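Local coordinates for protein endo-beta-1,4-glucanase (cellulase B) (Bacillus halodurans, PDB 4V2X) that probably hydrolyses beta-1,4-linked glucans, its family 46 carbohydrate-binding module contributing to attack on xyloglucan and beta-1,3-1,4-glucans, at residues 218-223 with 260-265; 335-340 with 374-379; 387-392 with 414-419; 489-494 with 578-583; 495-500 with 543-548. All coordinates share one frame; numbering follows the deposited sequence. Where two conformers were deposited one is given.

Contact 1: residues 218-223 with 260-265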
# COMPACT_ATOMS: atom_id res chain seq x y z
N LEU A 218 -3.94 -8.91 6.81
CA LEU A 218 -3.83 -10.19 7.51
C LEU A 218 -2.59 -10.24 8.38
O LEU A 218 -2.65 -10.68 9.52
CB LEU A 218 -3.78 -11.36 6.52
CG LEU A 218 -5.05 -11.69 5.75
CD1 LEU A 218 -4.73 -12.76 4.72
CD2 LEU A 218 -6.17 -12.16 6.67
N ASN A 219 -1.47 -9.80 7.84
CA ASN A 219 -0.24 -9.76 8.60
C ASN A 219 -0.34 -8.83 9.80
O ASN A 219 0.21 -9.10 10.87
CB ASN A 219 0.94 -9.35 7.71
CG ASN A 219 1.44 -10.49 6.83
OD1 ASN A 219 1.30 -11.66 7.17
ND2 ASN A 219 2.06 -10.15 5.70
N THR A 220 -1.05 -7.73 9.62
CA THR A 220 -1.15 -6.68 10.63
C THR A 220 -2.07 -7.08 11.77
O THR A 220 -1.74 -6.87 12.94
CB THR A 220 -1.63 -5.38 9.98
OG1 THR A 220 -0.66 -4.97 9.01
CG2 THR A 220 -1.81 -4.25 11.01
N VAL A 221 -3.23 -7.64 11.44
CA VAL A 221 -4.15 -8.09 12.48
C VAL A 221 -3.56 -9.24 13.29
O VAL A 221 -3.76 -9.34 14.49
CB VAL A 221 -5.54 -8.44 11.90
CG1 VAL A 221 -5.48 -9.64 10.97
CG2 VAL A 221 -6.53 -8.66 13.04
N PHE A 222 -2.81 -10.12 12.62
CA PHE A 222 -2.09 -11.20 13.28
C PHE A 222 -1.11 -10.62 14.30
O PHE A 222 -1.10 -11.03 15.47
CB PHE A 222 -1.41 -12.05 12.20
CG PHE A 222 -0.25 -12.88 12.66
CD1 PHE A 222 -0.45 -14.09 13.31
CD2 PHE A 222 1.05 -12.48 12.38
CE1 PHE A 222 0.62 -14.87 13.70
CE2 PHE A 222 2.12 -13.26 12.77
CZ PHE A 222 1.91 -14.46 13.43
N PHE A 223 -0.33 -9.64 13.87
CA PHE A 223 0.61 -8.95 14.76
C PHE A 223 -0.11 -8.37 15.98
O PHE A 223 0.29 -8.61 17.12
CB PHE A 223 1.34 -7.86 13.98
CG PHE A 223 2.21 -6.98 14.82
CD1 PHE A 223 3.54 -7.30 15.05
CD2 PHE A 223 1.70 -5.80 15.36
CE1 PHE A 223 4.34 -6.48 15.81
CE2 PHE A 223 2.51 -4.97 16.13
CZ PHE A 223 3.82 -5.31 16.35
N ASP A 260 8.15 -2.75 8.26
CA ASP A 260 8.62 -1.42 8.67
C ASP A 260 7.55 -0.69 9.49
O ASP A 260 7.83 -0.09 10.53
CB ASP A 260 8.99 -0.60 7.42
CG ASP A 260 9.70 0.70 7.74
OD1 ASP A 260 10.48 0.74 8.71
OD2 ASP A 260 9.49 1.69 7.01
N LYS A 261 6.31 -0.76 9.00
CA LYS A 261 5.15 -0.14 9.64
C LYS A 261 4.93 -0.62 11.07
O LYS A 261 4.59 0.17 11.96
CB LYS A 261 3.91 -0.46 8.80
CG LYS A 261 2.61 0.06 9.36
CD LYS A 261 1.42 -0.51 8.60
CE LYS A 261 1.14 -1.96 8.96
NZ LYS A 261 -0.12 -2.42 8.33
N LEU A 262 5.10 -1.92 11.29
CA LEU A 262 4.75 -2.52 12.57
C LEU A 262 5.71 -2.14 13.68
O LEU A 262 5.37 -2.30 14.85
CB LEU A 262 4.65 -4.05 12.43
CG LEU A 262 3.49 -4.48 11.51
CD1 LEU A 262 3.56 -5.96 11.22
CD2 LEU A 262 2.13 -4.12 12.09
N ASP A 263 6.89 -1.64 13.32
CA ASP A 263 7.79 -0.98 14.27
C ASP A 263 8.09 -1.89 15.46
O ASP A 263 7.94 -1.51 16.62
CB ASP A 263 7.15 0.34 14.72
CG ASP A 263 8.12 1.26 15.45
OD1 ASP A 263 9.33 1.23 15.16
OD2 ASP A 263 7.65 2.02 16.30
N ASP A 264 8.51 -3.11 15.14
CA ASP A 264 8.72 -4.17 16.13
C ASP A 264 10.05 -4.84 15.82
O ASP A 264 10.36 -5.09 14.66
CB ASP A 264 7.60 -5.21 16.02
CG ASP A 264 7.71 -6.30 17.07
OD1 ASP A 264 7.14 -6.12 18.17
OD2 ASP A 264 8.33 -7.35 16.78
N PRO A 265 10.85 -5.15 16.86
CA PRO A 265 12.19 -5.69 16.64
C PRO A 265 12.27 -7.21 16.42
O PRO A 265 13.36 -7.72 16.13
CB PRO A 265 12.91 -5.32 17.95
CG PRO A 265 11.84 -5.37 18.98
CD PRO A 265 10.58 -4.90 18.30

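Contact 2: residues 335-340 with 374-379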
# COMPACT_ATOMS: atom_id res chain seq x y z
N GLY A 335 22.54 -36.59 -10.25
CA GLY A 335 23.68 -35.68 -10.17
C GLY A 335 23.27 -34.23 -10.24
O GLY A 335 23.79 -33.38 -9.50
N GLU A 336 22.32 -33.94 -11.11
CA GLU A 336 21.84 -32.57 -11.29
C GLU A 336 21.06 -32.11 -10.05
O GLU A 336 21.15 -30.96 -9.64
CB GLU A 336 21.00 -32.47 -12.57
CG GLU A 336 21.75 -32.96 -13.81
CD GLU A 336 23.05 -32.20 -14.06
OE1 GLU A 336 23.03 -30.95 -14.06
OE2 GLU A 336 24.10 -32.85 -14.27
N LYS A 337 20.32 -33.04 -9.45
CA LYS A 337 19.61 -32.79 -8.20
C LYS A 337 20.60 -32.41 -7.11
O LYS A 337 20.39 -31.44 -6.38
CB LYS A 337 18.85 -34.05 -7.80
CG LYS A 337 18.07 -33.95 -6.50
CD LYS A 337 17.71 -35.32 -5.95
CE LYS A 337 16.87 -36.13 -6.93
NZ LYS A 337 16.57 -37.47 -6.36
N LEU A 338 21.69 -33.17 -7.00
CA LEU A 338 22.69 -32.92 -5.98
C LEU A 338 23.33 -31.56 -6.17
O LEU A 338 23.53 -30.82 -5.21
CB LEU A 338 23.76 -34.00 -5.99
CG LEU A 338 23.30 -35.41 -5.61
CD1 LEU A 338 24.44 -36.39 -5.81
CD2 LEU A 338 22.76 -35.47 -4.20
N LYS A 339 23.63 -31.20 -7.42
CA LYS A 339 24.27 -29.91 -7.69
C LYS A 339 23.34 -28.75 -7.38
O LYS A 339 23.79 -27.73 -6.88
CB LYS A 339 24.79 -29.84 -9.12
CG LYS A 339 26.00 -30.73 -9.34
CD LYS A 339 26.53 -30.69 -10.75
CE LYS A 339 25.65 -31.46 -11.71
NZ LYS A 339 26.27 -31.58 -13.05
N PHE A 340 22.04 -28.91 -7.65
CA PHE A 340 21.04 -27.90 -7.26
C PHE A 340 21.10 -27.63 -5.76
O PHE A 340 21.20 -26.46 -5.34
CB PHE A 340 19.62 -28.33 -7.65
CG PHE A 340 18.54 -27.40 -7.13
CD1 PHE A 340 18.19 -26.25 -7.82
CD2 PHE A 340 17.89 -27.67 -5.93
CE1 PHE A 340 17.23 -25.39 -7.32
CE2 PHE A 340 16.93 -26.82 -5.43
CZ PHE A 340 16.59 -25.68 -6.13
N GLN A 374 20.27 -41.36 0.79
CA GLN A 374 21.38 -40.98 1.65
C GLN A 374 22.33 -40.02 0.94
O GLN A 374 22.93 -39.17 1.58
CB GLN A 374 22.17 -42.21 2.10
CG GLN A 374 23.17 -41.92 3.21
CD GLN A 374 22.50 -41.47 4.49
OE1 GLN A 374 21.53 -42.08 4.93
NE2 GLN A 374 23.03 -40.42 5.10
N GLU A 375 22.47 -40.17 -0.37
CA GLU A 375 23.33 -39.30 -1.16
C GLU A 375 22.83 -37.85 -1.09
O GLU A 375 23.62 -36.92 -0.91
CB GLU A 375 23.38 -39.78 -2.60
CG GLU A 375 24.52 -39.24 -3.43
CD GLU A 375 24.54 -39.82 -4.83
OE1 GLU A 375 23.46 -40.19 -5.33
OE2 GLU A 375 25.63 -39.88 -5.44
N LEU A 376 21.53 -37.67 -1.20
CA LEU A 376 20.96 -36.33 -1.09
C LEU A 376 21.18 -35.76 0.30
O LEU A 376 21.59 -34.60 0.44
CB LEU A 376 19.47 -36.33 -1.43
CG LEU A 376 18.76 -34.98 -1.30
CD1 LEU A 376 19.37 -33.95 -2.26
CD2 LEU A 376 17.27 -35.16 -1.55
N PHE A 377 20.90 -36.55 1.33
CA PHE A 377 21.11 -36.06 2.68
C PHE A 377 22.58 -35.71 2.93
O PHE A 377 22.87 -34.66 3.50
CB PHE A 377 20.65 -37.02 3.77
CG PHE A 377 20.89 -36.48 5.13
CD1 PHE A 377 20.14 -35.40 5.60
CD2 PHE A 377 21.92 -36.96 5.92
CE1 PHE A 377 20.40 -34.85 6.84
CE2 PHE A 377 22.18 -36.42 7.17
CZ PHE A 377 21.41 -35.36 7.63
N ASP A 378 23.49 -36.59 2.51
CA ASP A 378 24.92 -36.35 2.70
C ASP A 378 25.34 -35.03 2.05
O ASP A 378 26.15 -34.30 2.60
CB ASP A 378 25.76 -37.50 2.13
CG ASP A 378 25.71 -38.75 3.00
OD1 ASP A 378 25.15 -38.72 4.12
OD2 ASP A 378 26.26 -39.78 2.56
N MET A 379 24.76 -34.72 0.89
CA MET A 379 25.07 -33.48 0.19
C MET A 379 24.53 -32.29 0.98
O MET A 379 25.22 -31.29 1.15
CB MET A 379 24.52 -33.49 -1.23
CG MET A 379 24.83 -32.22 -2.01
SD MET A 379 26.60 -31.85 -2.13
CE MET A 379 27.00 -32.67 -3.67

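Contact 3: residues 387-392 with 414-419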
# COMPACT_ATOMS: atom_id res chain seq x y z
N ARG A 387 31.19 -25.97 0.87
CA ARG A 387 30.94 -26.44 -0.48
C ARG A 387 31.50 -27.82 -0.73
O ARG A 387 32.53 -28.21 -0.17
CB ARG A 387 31.50 -25.47 -1.52
CG ARG A 387 30.90 -24.07 -1.42
CD ARG A 387 30.89 -23.38 -2.77
NE ARG A 387 29.91 -23.97 -3.69
CZ ARG A 387 29.59 -23.46 -4.88
NH1 ARG A 387 30.17 -22.35 -5.33
NH2 ARG A 387 28.69 -24.07 -5.63
N SER A 388 30.80 -28.56 -1.58
CA SER A 388 31.27 -29.85 -2.05
C SER A 388 31.65 -29.75 -3.53
O SER A 388 31.03 -29.01 -4.31
CB SER A 388 30.20 -30.92 -1.87
OG SER A 388 29.91 -31.14 -0.50
N SER A 389 32.65 -30.52 -3.91
CA SER A 389 33.07 -30.61 -5.29
C SER A 389 32.08 -31.48 -6.02
O SER A 389 31.59 -32.48 -5.47
CB SER A 389 34.46 -31.22 -5.37
OG SER A 389 35.37 -30.46 -4.58
N VAL A 390 31.77 -31.10 -7.25
CA VAL A 390 30.81 -31.83 -8.07
C VAL A 390 31.41 -32.05 -9.44
O VAL A 390 32.56 -31.69 -9.69
CB VAL A 390 29.46 -31.07 -8.15
CG1 VAL A 390 28.87 -30.91 -6.76
CG2 VAL A 390 29.63 -29.70 -8.80
N ALA A 391 30.65 -32.66 -10.35
CA ALA A 391 31.16 -32.95 -11.68
C ALA A 391 30.08 -32.78 -12.73
O ALA A 391 28.89 -32.64 -12.40
CB ALA A 391 31.74 -34.36 -11.72
N GLU A 392 30.49 -32.78 -13.99
CA GLU A 392 29.57 -32.62 -15.11
C GLU A 392 28.41 -33.61 -15.04
O GLU A 392 27.28 -33.28 -15.43
CB GLU A 392 30.31 -32.74 -16.45
CG GLU A 392 30.95 -34.09 -16.70
CD GLU A 392 31.62 -34.16 -18.06
OE1 GLU A 392 32.76 -33.68 -18.19
OE2 GLU A 392 31.00 -34.71 -19.00
N HIS A 414 35.11 -26.22 -6.53
CA HIS A 414 34.48 -25.34 -5.53
C HIS A 414 35.42 -25.08 -4.35
O HIS A 414 34.99 -25.02 -3.20
CB HIS A 414 33.14 -25.94 -5.03
CG HIS A 414 32.05 -25.94 -6.05
ND1 HIS A 414 31.03 -26.87 -6.04
CD2 HIS A 414 31.82 -25.14 -7.11
CE1 HIS A 414 30.21 -26.63 -7.05
NE2 HIS A 414 30.67 -25.59 -7.72
N GLY A 415 36.71 -24.93 -4.65
CA GLY A 415 37.70 -24.60 -3.62
C GLY A 415 38.32 -25.77 -2.88
O GLY A 415 39.16 -25.58 -2.00
N ASN A 416 37.92 -27.00 -3.23
CA ASN A 416 38.46 -28.19 -2.59
C ASN A 416 39.55 -28.82 -3.43
O ASN A 416 39.79 -28.42 -4.57
CB ASN A 416 37.36 -29.21 -2.34
CG ASN A 416 36.21 -28.64 -1.55
OD1 ASN A 416 36.40 -27.80 -0.66
ND2 ASN A 416 35.00 -29.08 -1.87
N GLU A 417 40.21 -29.82 -2.86
CA GLU A 417 41.23 -30.59 -3.56
C GLU A 417 40.80 -32.05 -3.60
O GLU A 417 40.22 -32.57 -2.64
CB GLU A 417 42.58 -30.46 -2.85
CG GLU A 417 43.05 -29.02 -2.60
CD GLU A 417 43.42 -28.27 -3.87
OE1 GLU A 417 43.53 -28.88 -4.95
OE2 GLU A 417 43.62 -27.03 -3.78
N LEU A 418 41.09 -32.71 -4.71
CA LEU A 418 40.87 -34.15 -4.83
C LEU A 418 41.92 -34.87 -3.99
O LEU A 418 43.11 -34.64 -4.16
CB LEU A 418 41.01 -34.58 -6.30
CG LEU A 418 40.78 -36.06 -6.60
CD1 LEU A 418 39.30 -36.39 -6.55
CD2 LEU A 418 41.36 -36.42 -7.96
N THR A 419 41.49 -35.72 -3.06
CA THR A 419 42.41 -36.45 -2.19
C THR A 419 42.59 -37.90 -2.61
O THR A 419 43.59 -38.54 -2.26
CB THR A 419 41.98 -36.40 -0.72
OG1 THR A 419 40.63 -36.87 -0.59
CG2 THR A 419 42.06 -34.97 -0.20
O HOH W 1 34.40 -26.86 1.14

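Contact 4: residues 489-494 with 578-583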
# COMPACT_ATOMS: atom_id res chain seq x y z
N GLN A 489 0.00 -51.06 -30.56
CA GLN A 489 -1.29 -50.42 -30.72
C GLN A 489 -1.98 -50.45 -29.36
O GLN A 489 -1.90 -51.45 -28.64
CB GLN A 489 -2.11 -51.12 -31.80
CG GLN A 489 -3.32 -50.33 -32.29
CD GLN A 489 -3.66 -50.58 -33.75
OE1 GLN A 489 -2.84 -50.36 -34.65
NE2 GLN A 489 -4.89 -51.03 -34.01
N GLY A 490 -2.63 -49.35 -29.00
CA GLY A 490 -3.24 -49.23 -27.68
C GLY A 490 -4.26 -48.11 -27.55
O GLY A 490 -4.67 -47.51 -28.54
N HIS A 491 -4.66 -47.86 -26.31
CA HIS A 491 -5.70 -46.90 -25.97
C HIS A 491 -5.08 -45.75 -25.17
O HIS A 491 -4.11 -45.96 -24.44
CB HIS A 491 -6.78 -47.62 -25.15
CG HIS A 491 -7.99 -46.79 -24.84
ND1 HIS A 491 -8.16 -46.16 -23.63
CD2 HIS A 491 -9.10 -46.52 -25.56
CE1 HIS A 491 -9.31 -45.52 -23.62
NE2 HIS A 491 -9.91 -45.72 -24.79
N VAL A 492 -5.63 -44.55 -25.30
CA VAL A 492 -5.05 -43.36 -24.64
C VAL A 492 -4.99 -43.44 -23.11
O VAL A 492 -4.18 -42.75 -22.48
CB VAL A 492 -5.79 -42.05 -25.01
CG1 VAL A 492 -5.60 -41.73 -26.49
CG2 VAL A 492 -7.26 -42.10 -24.62
N SER A 493 -5.85 -44.25 -22.51
CA SER A 493 -5.91 -44.38 -21.05
C SER A 493 -4.80 -45.25 -20.48
O SER A 493 -4.52 -45.19 -19.29
CB SER A 493 -7.27 -44.93 -20.61
OG SER A 493 -7.37 -46.31 -20.92
N ASN A 494 -4.16 -46.07 -21.31
CA ASN A 494 -3.19 -47.04 -20.84
C ASN A 494 -2.20 -47.41 -21.94
O ASN A 494 -2.02 -48.58 -22.25
CB ASN A 494 -3.93 -48.28 -20.33
CG ASN A 494 -3.01 -49.30 -19.71
OD1 ASN A 494 -2.06 -48.96 -19.00
ND2 ASN A 494 -3.29 -50.58 -19.96
N GLY A 578 -8.91 -40.88 -32.55
CA GLY A 578 -9.78 -40.94 -31.39
C GLY A 578 -9.02 -41.37 -30.15
O GLY A 578 -7.93 -40.87 -29.88
N ASN A 579 -9.57 -42.33 -29.41
CA ASN A 579 -8.89 -42.85 -28.23
C ASN A 579 -7.90 -43.98 -28.54
O ASN A 579 -7.29 -44.53 -27.62
CB ASN A 579 -9.93 -43.34 -27.21
CG ASN A 579 -10.74 -42.20 -26.62
OD1 ASN A 579 -10.24 -41.10 -26.43
ND2 ASN A 579 -12.00 -42.48 -26.31
N GLN A 580 -7.75 -44.31 -29.82
CA GLN A 580 -6.85 -45.37 -30.24
C GLN A 580 -5.53 -44.78 -30.75
O GLN A 580 -5.50 -43.78 -31.47
CB GLN A 580 -7.49 -46.22 -31.33
CG GLN A 580 -8.82 -46.86 -30.92
CD GLN A 580 -8.72 -47.76 -29.68
OE1 GLN A 580 -7.71 -48.43 -29.45
NE2 GLN A 580 -9.79 -47.79 -28.89
N VAL A 581 -4.44 -45.43 -30.36
CA VAL A 581 -3.11 -44.96 -30.69
C VAL A 581 -2.30 -46.10 -31.29
O VAL A 581 -2.22 -47.20 -30.72
CB VAL A 581 -2.39 -44.42 -29.44
CG1 VAL A 581 -1.02 -43.85 -29.80
CG2 VAL A 581 -3.26 -43.38 -28.75
N THR A 582 -1.71 -45.84 -32.45
CA THR A 582 -0.78 -46.74 -33.09
C THR A 582 0.62 -46.19 -32.89
O THR A 582 0.87 -45.02 -33.14
CB THR A 582 -1.08 -46.86 -34.59
OG1 THR A 582 -2.39 -47.42 -34.76
CG2 THR A 582 -0.06 -47.74 -35.30
N GLY A 583 1.52 -47.05 -32.42
CA GLY A 583 2.93 -46.71 -32.26
C GLY A 583 3.75 -47.43 -33.32
O GLY A 583 3.54 -48.62 -33.58

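Contact 5: residues 495-500 with 543-548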
# COMPACT_ATOMS: atom_id res chain seq x y z
N PHE A 495 -1.56 -46.40 -22.52
CA PHE A 495 -0.66 -46.61 -23.65
C PHE A 495 0.78 -46.80 -23.20
O PHE A 495 1.38 -45.90 -22.61
CB PHE A 495 -0.73 -45.44 -24.63
CG PHE A 495 -0.01 -45.71 -25.92
CD1 PHE A 495 -0.60 -46.47 -26.91
CD2 PHE A 495 1.28 -45.24 -26.12
CE1 PHE A 495 0.06 -46.74 -28.09
CE2 PHE A 495 1.95 -45.49 -27.31
CZ PHE A 495 1.34 -46.25 -28.29
N SER A 496 1.33 -47.98 -23.49
CA SER A 496 2.72 -48.32 -23.16
C SER A 496 3.45 -48.77 -24.42
O SER A 496 2.98 -49.65 -25.13
CB SER A 496 2.77 -49.45 -22.13
OG SER A 496 2.36 -49.00 -20.86
N ILE A 497 4.60 -48.16 -24.67
CA ILE A 497 5.49 -48.61 -25.74
C ILE A 497 6.42 -49.69 -25.16
O ILE A 497 7.12 -49.44 -24.18
CB ILE A 497 6.34 -47.45 -26.31
CG1 ILE A 497 5.42 -46.35 -26.86
CG2 ILE A 497 7.27 -47.95 -27.40
CD1 ILE A 497 6.14 -45.04 -27.13
N PRO A 498 6.41 -50.91 -25.74
CA PRO A 498 7.40 -51.89 -25.27
C PRO A 498 8.80 -51.34 -25.52
O PRO A 498 9.10 -50.90 -26.63
CB PRO A 498 7.11 -53.13 -26.12
CG PRO A 498 5.73 -52.94 -26.64
CD PRO A 498 5.53 -51.47 -26.78
N ALA A 499 9.63 -51.37 -24.49
CA ALA A 499 10.92 -50.68 -24.53
C ALA A 499 12.03 -51.50 -23.89
O ALA A 499 11.92 -51.92 -22.74
CB ALA A 499 10.81 -49.33 -23.84
N SER A 500 13.10 -51.71 -24.65
CA SER A 500 14.32 -52.29 -24.11
C SER A 500 15.25 -51.14 -23.79
O SER A 500 15.90 -50.60 -24.69
CB SER A 500 14.97 -53.20 -25.15
OG SER A 500 14.10 -54.26 -25.50
N MET A 543 7.64 -47.85 -21.97
CA MET A 543 7.61 -46.40 -21.97
C MET A 543 6.15 -45.97 -21.96
O MET A 543 5.43 -46.23 -22.93
CB MET A 543 8.31 -45.86 -23.21
CG MET A 543 8.54 -44.37 -23.19
SD MET A 543 9.90 -43.98 -22.08
CE MET A 543 11.30 -44.53 -23.05
N LYS A 544 5.73 -45.33 -20.88
CA LYS A 544 4.34 -44.92 -20.70
C LYS A 544 4.12 -43.52 -21.26
O LYS A 544 4.90 -42.62 -20.99
CB LYS A 544 3.99 -44.93 -19.21
CG LYS A 544 2.52 -44.67 -18.89
CD LYS A 544 1.61 -45.44 -19.84
CE LYS A 544 0.41 -46.05 -19.14
NZ LYS A 544 -0.67 -45.07 -18.87
N LEU A 545 3.06 -43.36 -22.06
CA LEU A 545 2.60 -42.04 -22.48
C LEU A 545 1.26 -41.89 -21.78
O LEU A 545 0.38 -42.73 -21.95
CB LEU A 545 2.40 -41.95 -24.00
CG LEU A 545 3.62 -42.24 -24.88
CD1 LEU A 545 3.29 -41.98 -26.33
CD2 LEU A 545 4.82 -41.41 -24.46
N THR A 546 1.11 -40.82 -21.00
CA THR A 546 -0.04 -40.72 -20.09
C THR A 546 -1.31 -40.26 -20.78
O THR A 546 -1.29 -39.66 -21.86
CB THR A 546 0.24 -39.75 -18.94
OG1 THR A 546 0.39 -38.43 -19.46
CG2 THR A 546 1.49 -40.16 -18.16
N GLU A 547 -2.44 -40.50 -20.11
CA GLU A 547 -3.71 -39.96 -20.60
C GLU A 547 -3.69 -38.43 -20.64
O GLU A 547 -4.27 -37.83 -21.55
CB GLU A 547 -4.87 -40.46 -19.73
CG GLU A 547 -6.22 -40.14 -20.37
CD GLU A 547 -7.38 -40.88 -19.73
OE1 GLU A 547 -7.17 -41.91 -19.06
OE2 GLU A 547 -8.53 -40.41 -19.93
N ALA A 548 -3.01 -37.81 -19.69
CA ALA A 548 -2.89 -36.35 -19.67
C ALA A 548 -2.16 -35.82 -20.90
O ALA A 548 -2.49 -34.76 -21.41
CB ALA A 548 -2.17 -35.90 -18.41
O HOH W 2 -1.94 -43.75 -21.19

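Contact 1: residues 218-223 with 260-265
Leu262 lies over one face of the Phe223 ring, and here the two segments pack most closely. Its CB sits 4.1 Å from the ring centroid and only 8° off the normal, a CH-pi contact, while CD2 comes down to 3.7 Å from Phe223 CD2. With CG anti to the backbone N (chi1 173°), the phenyl group runs out from its helix and slides past the leucine in the opposite direction. At the ring's edge Asp264 closes in, its CB 3.5 Å from Phe223 CE1 and its carboxylate turned nearly square to the ring. Helices 209-227 and 249-262 are consecutive outer helices of the (beta/alpha)8 barrel of this family 5 glycoside hydrolase, and Leu267 of strand 267-273 touches both Phe223 and Leu262 from the barrel side. With a leucine in place of Phe223, the face under Leu262 CB would go and a gap would probably open between Leu262 and Asp264. Away from this apolar patch the contact thins to one polar link: Lys261 NZ donates to Thr220 OG1 over 2.7 Å, and that hydroxyl also bonds Asp216 O. The ammonium makes salt bridges with calcium ligand Asp216 and with Asp217 of the second subunit. Toward solvent the chain leaves the helix at Asp263, with positive phi, and Asp264 turns its carboxylate to Arg227 and the backbone N of Asn266.

Contact 2: residues 335-340 with 374-379
Leu338 reaches across to three residues of the facing helix, Glu375, Leu376 and Met379. From its CB the chain leaves with CG anti to the carbonyl carbon (chi1 -65°), and this swings the fork toward the neighbour. One prong, CD1, meets the extended Glu375 side chain at about a right angle, 3.6 Å from Glu375 CD and almost as near the CG before it. The other prong, CD2, settles against backbone: it is 3.7 Å from Leu376 CA, with Met379 CB at 4.0 Å and Leu376 CD1 slightly farther. These are the last two outer helices of the (beta/alpha)8 barrel, 334-350 and 374-385, running nearly parallel at 22° with the short segment axes 9.8 Å apart. Met379 returns the contact from its own side, laying CG 3.7 Å from the carbonyl O of Leu338. Beyond the pair, Trp473 of the Ig-like module touches Leu338, and Glu375 OE1 takes a hydrogen bond from Gln334 NE2, so the carboxylate is held at one end while its carbons cover the leucine. On the other flank Lys337 CD lies 4.3 Å from Leu376 CD1, its ammonium bonding Gln334.

Contact 3: residues 387-392 with 414-419
The guanidinium of Arg387 lies flat over one face of the His414 ring, the two centres 3.6 Å apart and the planes only 14° from parallel. NH2 rides toward the rim of the imidazole, while CZ is over CD2. At the ring's edge is the carbonyl of Ser388, which takes a nearly straight hydrogen bond from His414 ND1 (2.8 Å) lying in the ring plane. Val390 CG2 approaches His414 CE1 obliquely, at 3.6 Å. This is one end of the Ig-like beta sandwich, just where the chain arrives from the catalytic module: 387-392 runs into the edge strand 390-391 of one sheet, and 414-419 crosses from strand 407-412 of that sheet to strand 418-423 of the other. The arginine chain is bent at chi3 (71°), and the bend folds its head back over the imidazole. NH2 also forms a salt bridge with Glu342 of helix 334-350, which ties the stack to the barrel and would partly offset the cation. The stacked cation would probably disfavour a second positive charge on the ring, with Glu342 working against this. Asn416 does the second half of the work. Its ND2 grips two acceptors, Arg387 O over 3.1 Å in an almost straight bond (173°) that comes from above the carbonyl plane, and Ser389 OG at the same length. That serine hydroxyl is bonded in turn to Leu413 O. The other amide atom, Asn416 OD1, receives a hydrogen bond from a water 2.9 Å away, which donates its other hydrogen to Arg387 O at 2.7 Å.

Contact 4: residues 489-494 with 578-583
Gln489 bends back to Thr582 through its torsions: CG stands anti to the backbone N (chi1 -165°) and a turn at chi2 curls the amide across the strand. Thr582 answers with OG1 beside its own backbone N (chi1 -63°), the position from which the hydroxyl reaches the amide oxygen. OG1 of Thr582 donates to Gln489 OE1 over 3.0 Å, arriving from well above the carbonyl plane (61° out of it) and not on a lone pair. The two residues form a non-hydrogen-bonded antiparallel pair. A valine in place of Thr582 would remove this donor and is likely to leave OE1 of Gln489 without its mate and the amide freer to turn. Next along, Gly490 and Val581 make the hydrogen-bonded pair, both N-to-O bonds 2.8 Å. The exchange goes one residue past strand 484-491, since Val492 N still bonds Asn579 O at 2.9 Å. On the face shared with Gln489, the His491 ring lies beside Asn579, both pointing the same way, with His491 NE2 3.4 Å from Asn579 CB. A bond of 2.8 Å between His491 ND1 and Ser493 OG, inside the type I turn 491-494, is likely to restrain the imidazole's rotation. Beyond the strand end Val492 CG1 meets Val581 CG2 at 3.6 Å, the side chains crossing at about a right angle. Phe550 of helix 547-551 touches both valines. The pair of strands sits in the middle of the antiparallel sheet of the carbohydrate-binding module, with strand 569-577 beside 580-585 and strand 495-500 beside 484-491.

Contact 5: residues 495-500 with 543-548
Phe495 and Leu545 lie side by side, pointing the same way, with Leu545 CD1 3.8 Å from Phe495 CD2. The phenyl has its CG anti to the backbone N (chi1 -170°), whereas the leucine CG is anti to the carbonyl carbon (chi1 -58°); these different first torsions bring the two groups alongside. Ile497 and Met543 continue this face, their CB atoms 4.0 Å apart, and Ile497 CD1 reaches toward Leu545 CD1. Met543 bends at chi2 and chi3, and its end turns away from the neighbouring strand, toward Phe562 and Leu506. Its backbone pairs both ways with Ile497: Ile497 N gives to Met543 O at 2.7 Å and Met543 N to Ile497 O at 2.8 Å. On the reverse face Ser496 and Lys544 are polar; the serine hydroxyl bonds Glu542. A water ties the strands where they part, accepting from Phe495 N at 3.0 Å and donating to Leu545 O at 2.6 Å. Past it Thr546 takes the N-cap of helix 547-551, its OG1 accepting from Phe549 N. Leu545 also touches Leu560 and Met509, on strands from the far end of the same antiparallel sheet, as expected where a sheet curls over to enclose a beta-sandwich core.

From the N terminus, contact 1 closes a loop of 36 residues between neighbouring outer helices of the catalytic barrel, beside the calcium site. Contact 2 comes next in series and joins the barrel's last two helices. Contact 3 follows, closing a short loop in the Ig-like module. It touches contact 2: Lys339 NZ probably bonds Ala391 O, so the two meet at the seam between these modules. In the carbohydrate-binding module the order changes from series to nesting, since contact 5 lies wholly inside the 83-residue loop closed by contact 4. Their strands 484-491 and 495-500 are neighbours in one sheet, and the centres are about 10 Å apart.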